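Long-range contacts in mandelate racemase / muconate lactonizing enzyme, C-terminal domain protein (Pseudovibrio sp. JE062, PDB 4JHM), which belongs to the enolase superfamily, joining a mandelate racemase / muconate lactonizing enzyme-type N-terminal domain to a C-terminal domain of the TIM-barrel class: residues Y14-E19 / K366-A371; L33-N38 / A53-T58; D46-L51 / G116-M121; Y303-A308 / V358-D363. One frame throughout, in Å; residues are numbered along the deposited sequence.

Contact 1: residues Y14-E19 / K366-A371; sequences YALADE and KEASFA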
loop_
_atom_site.group_PDB
_atom_site.type_symbol
_atom_site.label_atom_id
_atom_site.label_comp_id
_atom_site.label_asym_id
_atom_site.label_seq_id
_atom_site.Cartn_x
_atom_site.Cartn_y
_atom_site.Cartn_z
ATOM N N TYR A 14 34.876 35.520 -9.307
ATOM C CA TYR A 14 36.110 34.952 -9.841
ATOM C C TYR A 14 35.914 33.526 -10.340
ATOM O O TYR A 14 35.095 32.768 -9.816
ATOM C CB TYR A 14 37.207 34.971 -8.780
ATOM C CG TYR A 14 37.604 36.358 -8.352
ATOM C CD1 TYR A 14 38.499 37.104 -9.101
ATOM C CD2 TYR A 14 37.078 36.927 -7.202
ATOM C CE1 TYR A 14 38.862 38.379 -8.717
ATOM C CE2 TYR A 14 37.436 38.202 -6.807
ATOM C CZ TYR A 14 38.328 38.922 -7.569
ATOM O OH TYR A 14 38.687 40.188 -7.187
ATOM N N ALA A 15 36.676 33.178 -11.368
ATOM C CA ALA A 15 36.731 31.818 -11.869
ATOM C C ALA A 15 38.193 31.513 -12.165
ATOM O O ALA A 15 38.765 32.030 -13.133
ATOM C CB ALA A 15 35.881 31.668 -13.122
ATOM N N LEU A 16 38.800 30.687 -11.318
ATOM C CA LEU A 16 40.223 30.411 -11.417
ATOM C C LEU A 16 40.502 28.924 -11.575
ATOM O O LEU A 16 39.625 28.091 -11.353
ATOM C CB LEU A 16 40.968 30.965 -10.195
ATOM C CG LEU A 16 40.386 30.693 -8.807
ATOM C CD1 LEU A 16 41.484 30.694 -7.759
ATOM C CD2 LEU A 16 39.318 31.718 -8.449
ATOM N N ALA A 17 41.731 28.609 -11.969
ATOM C CA ALA A 17 42.161 27.234 -12.214
ATOM C C ALA A 17 43.684 27.181 -12.310
ATOM O O ALA A 17 44.348 28.211 -12.247
ATOM C CB ALA A 17 41.530 26.703 -13.493
ATOM N N ASP A 18 44.229 25.977 -12.462
ATOM C CA ASP A 18 45.673 25.771 -12.551
ATOM C C ASP A 18 46.000 24.830 -13.711
ATOM O O ASP A 18 45.686 23.637 -13.665
ATOM C CB ASP A 18 46.211 25.198 -11.233
ATOM C CG ASP A 18 47.725 25.044 -11.230
ATOM O OD1 ASP A 18 48.232 24.100 -11.869
ATOM O OD2 ASP A 18 48.411 25.861 -10.578
ATOM N N GLU A 19 46.628 25.372 -14.750
ATOM C CA GLU A 19 46.995 24.586 -15.925
ATOM C C GLU A 19 47.883 23.399 -15.545
ATOM O O GLU A 19 47.789 22.328 -16.139
ATOM C CB GLU A 19 47.723 25.467 -16.949
ATOM C CG GLU A 19 46.883 26.609 -17.506
ATOM C CD GLU A 19 47.657 27.506 -18.459
ATOM O OE1 GLU A 19 47.037 28.026 -19.410
ATOM O OE2 GLU A 19 48.879 27.699 -18.264
ATOM N N LYS A 366 43.671 36.453 -8.226
ATOM C CA LYS A 366 43.758 37.365 -9.359
ATOM C C LYS A 366 44.622 36.711 -10.429
ATOM O O LYS A 366 44.239 36.653 -11.597
ATOM C CB LYS A 366 44.351 38.711 -8.937
ATOM N N GLU A 367 45.773 36.191 -10.008
ATOM C CA GLU A 367 46.729 35.532 -10.901
ATOM C C GLU A 367 46.154 34.307 -11.632
ATOM O O GLU A 367 46.466 34.075 -12.801
ATOM C CB GLU A 367 47.981 35.129 -10.108
ATOM C CG GLU A 367 48.995 34.294 -10.880
ATOM C CD GLU A 367 49.532 34.998 -12.114
ATOM O OE1 GLU A 367 49.385 36.236 -12.218
ATOM O OE2 GLU A 367 50.104 34.308 -12.983
ATOM N N ALA A 368 45.320 33.528 -10.950
ATOM C CA ALA A 368 44.765 32.306 -11.542
ATOM C C ALA A 368 43.419 32.551 -12.218
ATOM O O ALA A 368 42.878 31.658 -12.866
ATOM C CB ALA A 368 44.625 31.220 -10.485
ATOM N N SER A 369 42.892 33.760 -12.072
ATOM C CA SER A 369 41.535 34.060 -12.512
ATOM C C SER A 369 41.472 34.388 -14.002
ATOM O O SER A 369 41.943 35.439 -14.435
ATOM C CB SER A 369 40.974 35.223 -11.690
ATOM O OG SER A 369 39.625 35.483 -12.021
ATOM N N PHE A 370 40.876 33.487 -14.778
ATOM C CA PHE A 370 40.702 33.699 -16.216
ATOM C C PHE A 370 39.426 34.487 -16.520
ATOM O O PHE A 370 39.167 34.834 -17.675
ATOM C CB PHE A 370 40.687 32.358 -16.965
ATOM C CG PHE A 370 39.693 31.371 -16.422
ATOM C CD1 PHE A 370 38.375 31.393 -16.842
ATOM C CD2 PHE A 370 40.075 30.427 -15.483
ATOM C CE1 PHE A 370 37.454 30.492 -16.335
ATOM C CE2 PHE A 370 39.161 29.525 -14.975
ATOM C CZ PHE A 370 37.849 29.559 -15.400
ATOM N N ALA A 371 38.633 34.763 -15.485
ATOM C CA ALA A 371 37.426 35.582 -15.623
ATOM C C ALA A 371 37.032 36.203 -14.288
ATOM O O ALA A 371 37.091 35.544 -13.250
ATOM C CB ALA A 371 36.278 34.747 -16.166
#
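F370 lays one face of its ring over the carbonyl oxygen of A15 at the edge of the N-terminal domain's antiparallel sheet, where the chain leaving helix 362-368 runs into strand 369-376 beside strand 8-16. With CG between the backbone N and the carbonyl carbon (chi1 53°), the ring folds back over the neighbouring strand. A15 O sits off-centre, toward the CD2-CE2 side, and also accepts from F370 N at 3.0 Å. Farther round the ring, CZ meets A15 CB at 3.7 Å. A17 CB comes instead to the ring edge, 4.0 Å from CE2 of F370, while T36 of strand 34-44 also packs on this ring.

L16 and S369 form an antiparallel non-hydrogen-bonded pair, with their side chains on the face away from A15 and A371. There L16 CB touches A368 CB at 3.7 Å, and Y14 turns its ring edge to the serine, CD1 lying 3.5 Å from S369 OG. I67 of helix 65-73 covers A15 and A371 on the other face. The backbone adds a bond from A15 N to A371 O of 3.1 Å, and where the helix ends A17 N makes a weak one to A368 O at 3.4 Å.

Contact 2: residues L33-N38 / A53-T58; sequences LLYTNN and ATMSYT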
loop_
_atom_site.group_PDB
_atom_site.type_symbol
_atom_site.label_atom_id
_atom_site.label_comp_id
_atom_site.label_asym_id
_atom_site.label_seq_id
_atom_site.Cartn_x
_atom_site.Cartn_y
_atom_site.Cartn_z
ATOM N N LEU A 33 38.767 15.766 -16.872
ATOM C CA LEU A 33 38.036 16.938 -16.402
ATOM C C LEU A 33 38.974 18.058 -15.974
ATOM O O LEU A 33 39.921 17.837 -15.219
ATOM C CB LEU A 33 37.132 16.578 -15.225
ATOM C CG LEU A 33 36.027 15.558 -15.488
ATOM C CD1 LEU A 33 35.334 15.204 -14.180
ATOM C CD2 LEU A 33 35.024 16.073 -16.512
ATOM N N LEU A 34 38.690 19.262 -16.464
ATOM C CA LEU A 34 39.384 20.471 -16.036
ATOM C C LEU A 34 38.614 21.115 -14.891
ATOM O O LEU A 34 37.451 21.491 -15.044
ATOM C CB LEU A 34 39.501 21.459 -17.197
ATOM C CG LEU A 34 40.667 21.291 -18.178
ATOM C CD1 LEU A 34 40.899 19.835 -18.544
ATOM C CD2 LEU A 34 40.407 22.119 -19.425
ATOM N N TYR A 35 39.271 21.249 -13.744
ATOM C CA TYR A 35 38.622 21.776 -12.549
ATOM C C TYR A 35 38.728 23.293 -12.449
ATOM O O TYR A 35 39.810 23.862 -12.555
ATOM C CB TYR A 35 39.175 21.087 -11.297
ATOM C CG TYR A 35 38.511 19.754 -11.082
ATOM C CD1 TYR A 35 38.711 18.708 -11.974
ATOM C CD2 TYR A 35 37.642 19.552 -10.025
ATOM C CE1 TYR A 35 38.080 17.487 -11.802
ATOM C CE2 TYR A 35 37.006 18.337 -9.846
ATOM C CZ TYR A 35 37.230 17.308 -10.738
ATOM O OH TYR A 35 36.600 16.102 -10.560
ATOM N N THR A 36 37.573 23.927 -12.271
ATOM C CA THR A 36 37.466 25.362 -12.086
ATOM C C THR A 36 36.832 25.633 -10.739
ATOM O O THR A 36 35.929 24.903 -10.313
ATOM C CB THR A 36 36.542 25.990 -13.131
ATOM O OG1 THR A 36 37.019 25.684 -14.442
ATOM C CG2 THR A 36 36.481 27.490 -12.950
ATOM N N ASN A 37 37.300 26.683 -10.071
ATOM C CA ASN A 37 36.690 27.132 -8.828
ATOM C C ASN A 37 36.023 28.485 -9.054
ATOM O O ASN A 37 36.608 29.371 -9.678
ATOM C CB ASN A 37 37.744 27.234 -7.728
ATOM C CG ASN A 37 37.141 27.316 -6.337
ATOM O OD1 ASN A 37 35.928 27.435 -6.173
ATOM N ND2 ASN A 37 37.993 27.255 -5.323
ATOM N N ASN A 38 34.797 28.634 -8.559
ATOM C CA ASN A 38 34.060 29.887 -8.678
ATOM C C ASN A 38 33.921 30.547 -7.320
ATOM O O ASN A 38 33.322 29.983 -6.412
ATOM C CB ASN A 38 32.678 29.626 -9.262
ATOM C CG ASN A 38 32.740 28.902 -10.587
ATOM O OD1 ASN A 38 33.140 29.476 -11.601
ATOM N ND2 ASN A 38 32.346 27.633 -10.590
ATOM N N ALA A 53 31.971 29.736 -2.491
ATOM C CA ALA A 53 32.576 29.132 -3.670
ATOM C C ALA A 53 31.853 27.868 -4.099
ATOM O O ALA A 53 31.373 27.104 -3.264
ATOM C CB ALA A 53 34.035 28.811 -3.395
ATOM N N THR A 54 31.782 27.653 -5.406
ATOM C CA THR A 54 31.311 26.385 -5.938
ATOM C C THR A 54 32.212 25.936 -7.085
ATOM O O THR A 54 32.759 26.749 -7.833
ATOM C CB THR A 54 29.850 26.451 -6.420
ATOM O OG1 THR A 54 29.356 25.120 -6.617
ATOM C CG2 THR A 54 29.740 27.232 -7.725
HETATM N N MSE A 55 32.341 24.623 -7.218
HETATM C CA MSE A 55 33.296 24.027 -8.125
HETATM C C MSE A 55 32.625 23.596 -9.390
HETATM O O MSE A 55 31.496 23.110 -9.361
HETATM C CB MSE A 55 33.829 22.817 -7.382
HETATM C CG MSE A 55 35.114 22.300 -7.994
HETATM SE SE MSE A 55 35.607 20.638 -7.068
HETATM C CE MSE A 55 34.187 19.438 -7.725
ATOM N N SER A 56 33.308 23.782 -10.515
ATOM C CA SER A 56 32.847 23.258 -11.797
ATOM C C SER A 56 33.860 22.243 -12.313
ATOM O O SER A 56 35.046 22.328 -12.002
ATOM C CB SER A 56 32.698 24.381 -12.824
ATOM O OG SER A 56 32.031 25.501 -12.279
ATOM N N TYR A 57 33.393 21.287 -13.105
ATOM C CA TYR A 57 34.289 20.351 -13.775
ATOM C C TYR A 57 33.824 20.157 -15.213
ATOM O O TYR A 57 32.780 19.561 -15.463
ATOM C CB TYR A 57 34.357 19.016 -13.024
ATOM C CG TYR A 57 33.102 18.688 -12.255
ATOM C CD1 TYR A 57 32.928 19.136 -10.956
ATOM C CD2 TYR A 57 32.088 17.938 -12.832
ATOM C CE1 TYR A 57 31.776 18.848 -10.252
ATOM C CE2 TYR A 57 30.931 17.644 -12.136
ATOM C CZ TYR A 57 30.778 18.100 -10.846
ATOM O OH TYR A 57 29.627 17.805 -10.149
ATOM N N THR A 58 34.609 20.677 -16.153
ATOM C CA THR A 58 34.243 20.688 -17.564
ATOM C C THR A 58 35.324 20.046 -18.416
ATOM O O THR A 58 36.393 19.714 -17.919
ATOM C CB THR A 58 34.039 22.128 -18.049
ATOM O OG1 THR A 58 35.210 22.903 -17.748
ATOM C CG2 THR A 58 32.830 22.744 -17.360
#
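L33-N38 and A53-T58 are paired arms of the beta hairpin formed by strands 34-44 and 50-58 in the N-terminal domain's antiparallel sheet. L34 with T58, T36 with S56 and N38 with T54 are hydrogen-bonded pairs, each bonded in both directions; T36 N to S56 O, at 3.0 Å, is nearly straight.

On the face carrying Y35, N37, M55 and Y57, the Y35 ring reaches across to the partner strand. Y57 CB lies over one of its faces, 4.1 Å from the ring centroid, a CH-pi contact. Selenomethionine M55 approaches in the ring plane instead: SE stands 4.9 Å from the centroid at the edge, a Met-aromatic contact, and CE touches Y35 CE2 at 3.7 Å. The two tyrosine rings meet obliquely, their planes 38° apart. Y35 OH bonds to W26.

The other face, with T36, N38, T54, S56 and T58 beside L34, is mostly polar. N38 holds CG beside its backbone N (chi1 -56°), which brings ND2 over the partner strand. ND2 gives one bond to S56 OG, 2.7 Å away in the amide plane, and another to T54 O at 2.9 Å. The latter comes from above the carbonyl plane, and N38 N reaches the same oxygen from its other face. I66 of helix 65-73 packs on this face, and M55 O bonds to W98 of a second subunit.

With S56 OG also bonded to D63, the buried N38 amide is tied into a polar network that should fix its rotation.

Contact 3: residues D46-L51 / G116-M121; sequences DGTEGL and GKKAGM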
loop_
_atom_site.group_PDB
_atom_site.type_symbol
_atom_site.label_atom_id
_atom_site.label_comp_id
_atom_site.label_asym_id
_atom_site.label_seq_id
_atom_site.Cartn_x
_atom_site.Cartn_y
_atom_site.Cartn_z
ATOM N N ASP A 46 30.738 48.180 6.477
ATOM C CA ASP A 46 31.785 48.310 7.490
ATOM C C ASP A 46 33.058 47.538 7.136
ATOM O O ASP A 46 33.919 47.319 7.990
ATOM C CB ASP A 46 31.264 47.863 8.859
ATOM C CG ASP A 46 30.775 46.432 8.862
ATOM O OD1 ASP A 46 30.537 45.876 7.768
ATOM O OD2 ASP A 46 30.624 45.866 9.963
ATOM N N GLY A 47 33.173 47.134 5.875
ATOM C CA GLY A 47 34.377 46.461 5.394
ATOM C C GLY A 47 34.390 44.969 5.674
ATOM O O GLY A 47 35.357 44.281 5.350
ATOM N N THR A 48 33.322 44.467 6.286
ATOM C CA THR A 48 33.192 43.037 6.529
ATOM C C THR A 48 32.948 42.334 5.198
ATOM O O THR A 48 32.063 42.732 4.440
ATOM C CB THR A 48 32.034 42.737 7.499
ATOM O OG1 THR A 48 32.288 43.371 8.760
ATOM C CG2 THR A 48 31.870 41.234 7.706
ATOM N N GLU A 49 33.738 41.302 4.910
ATOM C CA GLU A 49 33.633 40.605 3.628
ATOM C C GLU A 49 33.356 39.111 3.787
ATOM O O GLU A 49 33.878 38.466 4.697
ATOM C CB GLU A 49 34.891 40.831 2.779
ATOM C CG GLU A 49 36.140 40.109 3.260
ATOM C CD GLU A 49 37.321 40.326 2.328
ATOM O OE1 GLU A 49 38.073 39.355 2.085
ATOM O OE2 GLU A 49 37.487 41.464 1.829
ATOM N N GLY A 50 32.529 38.571 2.894
ATOM C CA GLY A 50 32.115 37.169 2.958
ATOM C C GLY A 50 32.582 36.378 1.756
ATOM O O GLY A 50 32.561 36.876 0.632
ATOM N N LEU A 51 33.007 35.141 1.996
ATOM C CA LEU A 51 33.501 34.278 0.930
ATOM C C LEU A 51 32.629 33.041 0.756
ATOM O O LEU A 51 32.250 32.386 1.729
ATOM C CB LEU A 51 34.931 33.825 1.216
ATOM C CG LEU A 51 35.885 34.847 1.827
ATOM C CD1 LEU A 51 37.260 34.214 1.980
ATOM C CD2 LEU A 51 35.948 36.110 0.984
ATOM N N GLY A 116 29.134 34.967 10.589
ATOM C CA GLY A 116 30.050 34.337 11.533
ATOM C C GLY A 116 31.117 35.307 11.999
ATOM O O GLY A 116 31.423 35.394 13.191
ATOM N N LYS A 117 31.685 36.039 11.048
ATOM C CA LYS A 117 32.742 36.992 11.338
ATOM C C LYS A 117 32.247 38.121 12.232
ATOM O O LYS A 117 32.974 38.576 13.112
ATOM C CB LYS A 117 33.322 37.547 10.035
ATOM C CG LYS A 117 34.210 36.545 9.310
ATOM C CD LYS A 117 34.593 37.016 7.915
ATOM C CE LYS A 117 35.492 36.006 7.220
ATOM N NZ LYS A 117 35.728 36.349 5.791
ATOM N N LYS A 118 31.011 38.564 12.011
ATOM C CA LYS A 118 30.419 39.617 12.833
ATOM C C LYS A 118 29.997 39.061 14.186
ATOM O O LYS A 118 30.019 39.767 15.195
ATOM C CB LYS A 118 29.219 40.259 12.127
ATOM C CG LYS A 118 29.602 41.152 10.957
ATOM C CD LYS A 118 28.555 42.223 10.685
ATOM C CE LYS A 118 29.020 43.185 9.600
ATOM N NZ LYS A 118 28.132 44.372 9.463
ATOM N N ALA A 119 29.613 37.789 14.197
ATOM C CA ALA A 119 29.248 37.109 15.433
ATOM C C ALA A 119 30.489 36.807 16.274
ATOM O O ALA A 119 30.392 36.567 17.475
ATOM C CB ALA A 119 28.488 35.826 15.125
ATOM N N GLY A 120 31.651 36.809 15.631
ATOM C CA GLY A 120 32.906 36.551 16.318
ATOM C C GLY A 120 33.101 35.097 16.700
ATOM O O GLY A 120 33.829 34.801 17.648
HETATM N N MSE A 121 32.459 34.188 15.967
HETATM C CA MSE A 121 32.594 32.751 16.232
HETATM C C MSE A 121 32.520 31.948 14.961
HETATM O O MSE A 121 31.982 32.411 13.956
HETATM C CB MSE A 121 31.524 32.248 17.209
HETATM C CG MSE A 121 30.152 32.884 17.007
HETATM SE SE MSE A 121 28.900 32.250 18.400
HETATM C CE MSE A 121 29.755 33.032 19.994
#
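T48 and K118 mark the nearest approach of the two backbones, their CA atoms 7.7 Å apart, so the gap between the loop of 46-49 and the last turn of helix 100-119 is spanned by side chains. Two consecutive lysines do this, both extended beyond CG.

K118 runs across T48, with CE 3.4 Å from T48 OG1, and meets D46 coming from the opposite direction. Its NZ forms a salt bridge with D46 OD2 of 2.9 Å, striking the oxygen from above the carboxylate plane. The other oxygen, D46 OD1, is bonded to T44 OG1 on the preceding strand, so the carboxylate has a charged partner on the helix and a hydroxyl on its own hairpin.

K117 reaches along to the E49 end of the loop and donates NZ to the backbone oxygen of E49 at 3.0 Å. D113, one turn back on the helix, forms a salt bridge with the same NZ and also accepts from L51 N. The E49 carboxylate pairs with R41 instead.

Behind the lysines the helix closes in a Schellman motif, with M121 N bonded to G116 O at 3.2 Å and G120 at positive phi. The whole is a hairpin turn, between strands 34-44 and 50-58, pinned by lysines to a helix C-terminus within the N-terminal domain.

Contact 4: residues Y303-A308 / V358-D363; sequences YTLTQA and VEMDWD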
loop_
_atom_site.group_PDB
_atom_site.type_symbol
_atom_site.label_atom_id
_atom_site.label_comp_id
_atom_site.label_asym_id
_atom_site.label_seq_id
_atom_site.Cartn_x
_atom_site.Cartn_y
_atom_site.Cartn_z
ATOM N N TYR A 303 37.570 22.480 -3.402
ATOM C CA TYR A 303 38.534 23.455 -2.911
ATOM C C TYR A 303 38.217 23.829 -1.479
ATOM O O TYR A 303 37.086 23.657 -1.034
ATOM C CB TYR A 303 38.519 24.697 -3.789
ATOM C CG TYR A 303 38.998 24.432 -5.192
ATOM C CD1 TYR A 303 40.348 24.500 -5.507
ATOM C CD2 TYR A 303 38.105 24.101 -6.199
ATOM C CE1 TYR A 303 40.796 24.252 -6.792
ATOM C CE2 TYR A 303 38.542 23.851 -7.484
ATOM C CZ TYR A 303 39.888 23.931 -7.775
ATOM O OH TYR A 303 40.319 23.684 -9.052
ATOM N N THR A 304 39.210 24.352 -0.762
ATOM C CA THR A 304 39.094 24.538 0.685
ATOM C C THR A 304 37.799 25.236 1.107
ATOM O O THR A 304 37.208 24.885 2.134
ATOM C CB THR A 304 40.304 25.290 1.269
ATOM O OG1 THR A 304 40.848 26.162 0.275
ATOM C CG2 THR A 304 41.380 24.303 1.713
ATOM N N LEU A 305 37.353 26.210 0.319
ATOM C CA LEU A 305 36.079 26.871 0.590
ATOM C C LEU A 305 34.921 25.881 0.520
ATOM O O LEU A 305 34.061 25.852 1.403
ATOM C CB LEU A 305 35.844 28.024 -0.384
ATOM C CG LEU A 305 36.306 29.384 0.129
ATOM C CD1 LEU A 305 36.261 30.419 -0.981
ATOM C CD2 LEU A 305 35.443 29.814 1.306
ATOM N N THR A 306 34.894 25.076 -0.538
ATOM C CA THR A 306 33.908 24.008 -0.643
ATOM C C THR A 306 34.065 23.047 0.533
ATOM O O THR A 306 33.083 22.590 1.110
ATOM C CB THR A 306 34.060 23.217 -1.954
ATOM O OG1 THR A 306 33.548 23.986 -3.049
ATOM C CG2 THR A 306 33.306 21.902 -1.866
ATOM N N GLN A 307 35.311 22.747 0.884
ATOM C CA GLN A 307 35.593 21.835 1.980
ATOM C C GLN A 307 35.061 22.386 3.294
ATOM O O GLN A 307 34.405 21.677 4.046
ATOM C CB GLN A 307 37.100 21.591 2.098
ATOM C CG GLN A 307 37.720 20.906 0.891
ATOM C CD GLN A 307 39.221 20.741 1.021
ATOM O OE1 GLN A 307 39.732 20.442 2.100
ATOM N NE2 GLN A 307 39.936 20.928 -0.082
ATOM N N ALA A 308 35.345 23.656 3.563
ATOM C CA ALA A 308 35.013 24.273 4.849
ATOM C C ALA A 308 33.506 24.414 5.053
ATOM O O ALA A 308 32.986 24.108 6.126
ATOM C CB ALA A 308 35.692 25.632 4.972
ATOM N N VAL A 358 38.152 30.619 6.632
ATOM C CA VAL A 358 38.961 30.477 5.431
ATOM C C VAL A 358 39.533 31.823 5.011
ATOM O O VAL A 358 38.796 32.774 4.748
ATOM C CB VAL A 358 38.153 29.901 4.256
ATOM C CG1 VAL A 358 39.010 29.849 3.005
ATOM C CG2 VAL A 358 37.629 28.514 4.595
ATOM N N GLU A 359 40.857 31.887 4.957
ATOM C CA GLU A 359 41.558 33.079 4.518
ATOM C C GLU A 359 42.159 32.793 3.144
ATOM O O GLU A 359 42.748 31.734 2.924
ATOM C CB GLU A 359 42.649 33.443 5.530
ATOM C CG GLU A 359 43.009 34.919 5.569
ATOM C CD GLU A 359 43.661 35.328 6.879
ATOM O OE1 GLU A 359 43.688 34.503 7.820
ATOM O OE2 GLU A 359 44.145 36.476 6.971
HETATM N N MSE A 360 41.995 33.730 2.217
HETATM C CA MSE A 360 42.464 33.530 0.853
HETATM C C MSE A 360 43.543 34.510 0.528
HETATM O O MSE A 360 43.525 35.644 1.006
HETATM C CB MSE A 360 41.321 33.742 -0.132
HETATM C CG MSE A 360 40.200 32.729 0.067
HETATM SE SE MSE A 360 40.504 31.159 -1.084
HETATM C CE MSE A 360 41.104 29.919 0.316
ATOM N N ASP A 361 44.498 34.070 -0.287
ATOM C CA ASP A 361 45.499 34.954 -0.869
ATOM C C ASP A 361 44.884 35.569 -2.120
ATOM O O ASP A 361 44.649 34.877 -3.111
ATOM C CB ASP A 361 46.763 34.167 -1.217
ATOM C CG ASP A 361 47.816 35.015 -1.903
ATOM O OD1 ASP A 361 47.460 36.048 -2.510
ATOM O OD2 ASP A 361 49.005 34.644 -1.840
ATOM N N TRP A 362 44.615 36.869 -2.070
ATOM C CA TRP A 362 43.817 37.512 -3.109
ATOM C C TRP A 362 44.648 37.962 -4.304
ATOM O O TRP A 362 44.105 38.254 -5.373
ATOM C CB TRP A 362 43.018 38.671 -2.515
ATOM C CG TRP A 362 41.942 38.177 -1.605
ATOM C CD1 TRP A 362 41.904 38.268 -0.244
ATOM C CD2 TRP A 362 40.759 37.471 -1.992
ATOM N NE1 TRP A 362 40.760 37.680 0.239
ATOM C CE2 TRP A 362 40.041 37.182 -0.816
ATOM C CE3 TRP A 362 40.234 37.065 -3.221
ATOM C CZ2 TRP A 362 38.822 36.501 -0.833
ATOM C CZ3 TRP A 362 39.024 36.392 -3.240
ATOM C CH2 TRP A 362 38.330 36.116 -2.051
ATOM N N ASP A 363 45.961 38.009 -4.133
ATOM C CA ASP A 363 46.847 38.253 -5.262
ATOM C C ASP A 363 47.058 36.952 -6.022
ATOM O O ASP A 363 47.391 36.965 -7.207
ATOM C CB ASP A 363 48.182 38.843 -4.797
ATOM C CG ASP A 363 48.035 40.258 -4.282
ATOM O OD1 ASP A 363 46.992 40.553 -3.659
ATOM O OD2 ASP A 363 48.950 41.076 -4.508
#
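V358 meets L305 and A308 through both of its methyl groups, and these apolar touches carry most of the contact. CG1 lies anti to the backbone N (chi1 177°) and packs against L305 CD2 at 4.0 Å; CG2, beside the N, reaches A308 CB at 3.5 Å. The valine thereby straddles two residues on the first turns of helix 304-316, its side chain crossing that of L305 at a slant. The other branch of L305 turns to selenomethionine M360, with CD1 4.3 Å from SE.

A second kind of meeting sets an apolar group beside a polar one. The M360 chain bends at chi2 and chi3, which carries CE alongside T304, 3.8 Å from OG1. The two side chains run antiparallel alongside one another. T304 OG1 has a weak hydrogen bond to S336 OG.

Polar bonds serve each segment separately. A308 N bonds to T304 O at 2.7 Å within the helix. D361, at the N-cap of helix 362-368, accepts weakly from D363 N through OD1, and A364 N bonds to the same oxygen.

Ring packing within 358-363 puts M360 CB over one face of the W362 indole, whose ring also forms a cation-pi pair with R41 of the N-terminal domain.

The five touching residues are all buried, and across the interface they meet through van der Waals contact, which depends on close fit; backbone bonds from E359 to K337 and from D361 to A335 help to place the 358-360 strip.

Overall arrangement
Contacts 1 and 2 hold neighbouring parts of one antiparallel sheet: strand 8-16 joins strand 34-44 through a backbone hydrogen bond between L16 and N37, and F370 packs on T36. Contact 2 is the more buried, and a second subunit bonds to its backbone; contact 1 lies at the sheet's edge. Contact 3 is a surface contact held by lysine charges, on the same hairpin as contact 2, and a third subunit packs on its A119 and M121. Contact 4 is buried, with no polar bond between its segments. It shares helix 362-368 with contact 1, and meets the N-terminal sheet through Y303 beside N37 and M55, and through W362 and M360 beside L51 of contact 3.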